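Local coordinates for protein peptide chain release factor RF2 (Thermus thermophilus, PDB 2IHR) that recognises the stop codons UGA and UAA on the ribosome and directs translation termination, its GGQ motif releasing the finished peptide, at residues Val153-Pro158 with Ile164-Ile169. Sequence-based numbering, arbitrary orientation.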
loop_
_atom_site.group_PDB
_atom_site.type_symbol
_atom_site.label_atom_id
_atom_site.label_comp_id
_atom_site.label_asym_id
_atom_site.label_seq_id
_atom_site.Cartn_x
_atom_site.Cartn_y
_atom_site.Cartn_z
ATOM N N VAL A 153 -3.394 11.446 -11.003
ATOM C CA VAL A 153 -2.539 10.849 -12.009
ATOM C C VAL A 153 -1.293 11.700 -12.160
ATOM O O VAL A 153 -1.304 12.713 -12.857
ATOM C CB VAL A 153 -3.201 10.790 -13.371
ATOM C CG1 VAL A 153 -2.178 10.207 -14.421
ATOM C CG2 VAL A 153 -4.485 10.001 -13.277
ATOM N N VAL A 154 -0.215 11.295 -11.510
ATOM C CA VAL A 154 1.009 12.058 -11.608
ATOM C C VAL A 154 1.465 12.119 -13.046
ATOM O O VAL A 154 1.825 13.166 -13.549
ATOM C CB VAL A 154 2.111 11.440 -10.765
ATOM C CG1 VAL A 154 3.426 12.096 -11.102
ATOM C CG2 VAL A 154 1.781 11.601 -9.272
ATOM N N ASP A 155 1.424 11.000 -13.736
ATOM C CA ASP A 155 1.888 11.008 -15.116
ATOM C C ASP A 155 1.307 9.795 -15.818
ATOM O O ASP A 155 1.014 8.805 -15.187
ATOM C CB ASP A 155 3.436 10.979 -15.131
ATOM C CG ASP A 155 4.032 11.306 -16.507
ATOM O OD1 ASP A 155 3.432 12.103 -17.255
ATOM O OD2 ASP A 155 5.115 10.783 -16.837
ATOM N N LEU A 156 1.172 9.862 -17.130
ATOM C CA LEU A 156 0.602 8.756 -17.861
ATOM C C LEU A 156 1.121 8.733 -19.294
ATOM O O LEU A 156 0.653 9.506 -20.118
ATOM C CB LEU A 156 -0.915 8.936 -17.837
ATOM C CG LEU A 156 -1.944 7.963 -18.398
ATOM C CD1 LEU A 156 -1.990 6.693 -17.581
ATOM C CD2 LEU A 156 -3.289 8.644 -18.316
ATOM N N THR A 157 2.086 7.864 -19.597
ATOM C CA THR A 157 2.618 7.764 -20.971
ATOM C C THR A 157 1.891 6.706 -21.801
ATOM O O THR A 157 2.004 5.514 -21.514
ATOM C CB THR A 157 4.065 7.307 -21.025
ATOM O OG1 THR A 157 4.881 8.103 -20.165
ATOM C CG2 THR A 157 4.555 7.404 -22.436
ATOM N N PRO A 158 1.160 7.113 -22.850
ATOM C CA PRO A 158 0.445 6.141 -23.685
ATOM C C PRO A 158 1.411 5.294 -24.490
ATOM O O PRO A 158 2.540 5.716 -24.740
ATOM C CB PRO A 158 -0.414 7.017 -24.571
ATOM C CG PRO A 158 0.466 8.234 -24.763
ATOM C CD PRO A 158 0.925 8.483 -23.334
ATOM N N ILE A 164 -1.030 1.766 -22.200
ATOM C CA ILE A 164 -0.036 2.671 -21.692
ATOM C C ILE A 164 1.374 2.110 -21.626
ATOM O O ILE A 164 1.561 0.898 -21.542
ATOM C CB ILE A 164 -0.462 3.154 -20.305
ATOM C CG1 ILE A 164 -0.568 1.955 -19.333
ATOM C CG2 ILE A 164 -1.750 3.963 -20.462
ATOM C CD1 ILE A 164 -0.712 2.329 -17.889
ATOM N N ASP A 165 2.358 3.007 -21.668
ATOM C CA ASP A 165 3.753 2.612 -21.608
ATOM C C ASP A 165 4.313 2.903 -20.245
ATOM O O ASP A 165 5.408 2.437 -19.880
ATOM C CB ASP A 165 4.575 3.337 -22.649
ATOM C CG ASP A 165 4.911 2.461 -23.830
ATOM O OD1 ASP A 165 5.417 1.326 -23.634
ATOM O OD2 ASP A 165 4.671 2.924 -24.960
ATOM N N TYR A 166 3.540 3.664 -19.486
ATOM C CA TYR A 166 3.922 4.021 -18.138
ATOM C C TYR A 166 2.772 4.797 -17.487
ATOM O O TYR A 166 1.986 5.483 -18.160
ATOM C CB TYR A 166 5.202 4.851 -18.203
ATOM C CG TYR A 166 5.674 5.456 -16.898
ATOM C CD1 TYR A 166 4.994 6.543 -16.325
ATOM C CD2 TYR A 166 6.768 4.910 -16.200
ATOM C CE1 TYR A 166 5.371 7.067 -15.094
ATOM C CE2 TYR A 166 7.163 5.428 -14.950
ATOM C CZ TYR A 166 6.444 6.507 -14.407
ATOM O OH TYR A 166 6.754 7.022 -13.162
ATOM N N ALA A 167 2.649 4.661 -16.176
ATOM C CA ALA A 167 1.611 5.369 -15.442
ATOM C C ALA A 167 2.071 5.406 -14.020
ATOM O O ALA A 167 2.714 4.473 -13.565
ATOM C CB ALA A 167 0.272 4.647 -15.550
ATOM N N GLN A 168 1.778 6.511 -13.335
ATOM C CA GLN A 168 2.140 6.693 -11.929
ATOM C C GLN A 168 1.119 7.561 -11.197
ATOM O O GLN A 168 0.921 8.723 -11.526
ATOM C CB GLN A 168 3.516 7.325 -11.800
ATOM C CG GLN A 168 3.832 7.664 -10.368
ATOM C CD GLN A 168 5.177 8.272 -10.235
ATOM O OE1 GLN A 168 5.399 9.426 -10.633
ATOM N NE2 GLN A 168 6.113 7.496 -9.699
ATOM N N ILE A 169 0.491 6.978 -10.183
ATOM C CA ILE A 169 -0.529 7.672 -9.427
ATOM C C ILE A 169 -0.247 7.860 -7.943
ATOM O O ILE A 169 0.640 7.227 -7.357
ATOM C CB ILE A 169 -1.871 6.974 -9.579
ATOM C CG1 ILE A 169 -1.855 5.614 -8.860
ATOM C CG2 ILE A 169 -2.168 6.805 -11.055
ATOM C CD1 ILE A 169 -3.267 4.914 -8.735
#
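With CG1 of V154 anti to its backbone N (chi1 169°) and Q168 extended through CD, where chi3 of 72° turns the amide, the methyl CG1 of V154 lies 3.4 Å from OE1 of Q168, the side chains passing at a slant. In L156 the anti chi1, together with chi2, carries CD1 back towards the partner strand, to 3.7 Å from CB of A167 and 4.0 Å from CG2 of I164.

These side chains decorate an antiparallel hairpin, 150-158 with 164-172, that illustrates how classic beta bulges shift register. At one bulge V154 and D155 both face Q168: the carbonyl O of Q168 takes a good bond from N of D155 in its plane (3.2 Å) and a bent, weak one from N of V154, while N of Q168 returns a bond to O of D155. At the other, D165 and Y166 share T157, whose O accepts a bond from N of Y166 (3.1 Å), directed at a lone pair in the carbonyl plane; N of D165 approaches that O nearly along the C=O axis, at a doubtfully short 2.5 Å. N of T157 reaches O of Y166 from above the carbonyl plane.

L156, A167 and I169 share a face packed by helix 127-145, L156 and I169 both touching L137. On the other face the Y166 ring passes obliquely beside OG1 of T157 and OD2 of D155, its plane 52° from the carboxylate. NE2 of Q168 bonds OG1 of T119 on the neighbouring strand, anchoring the amide whose oxygen meets V154, itself packed on helix 268-294. The pairing thus rests on main-chain bonds, the carbonyls of Q168 and T157 each faced by two N-H groups, one of each pair weak or doubtfully short, while side chains mainly join this edge hairpin to its surroundings.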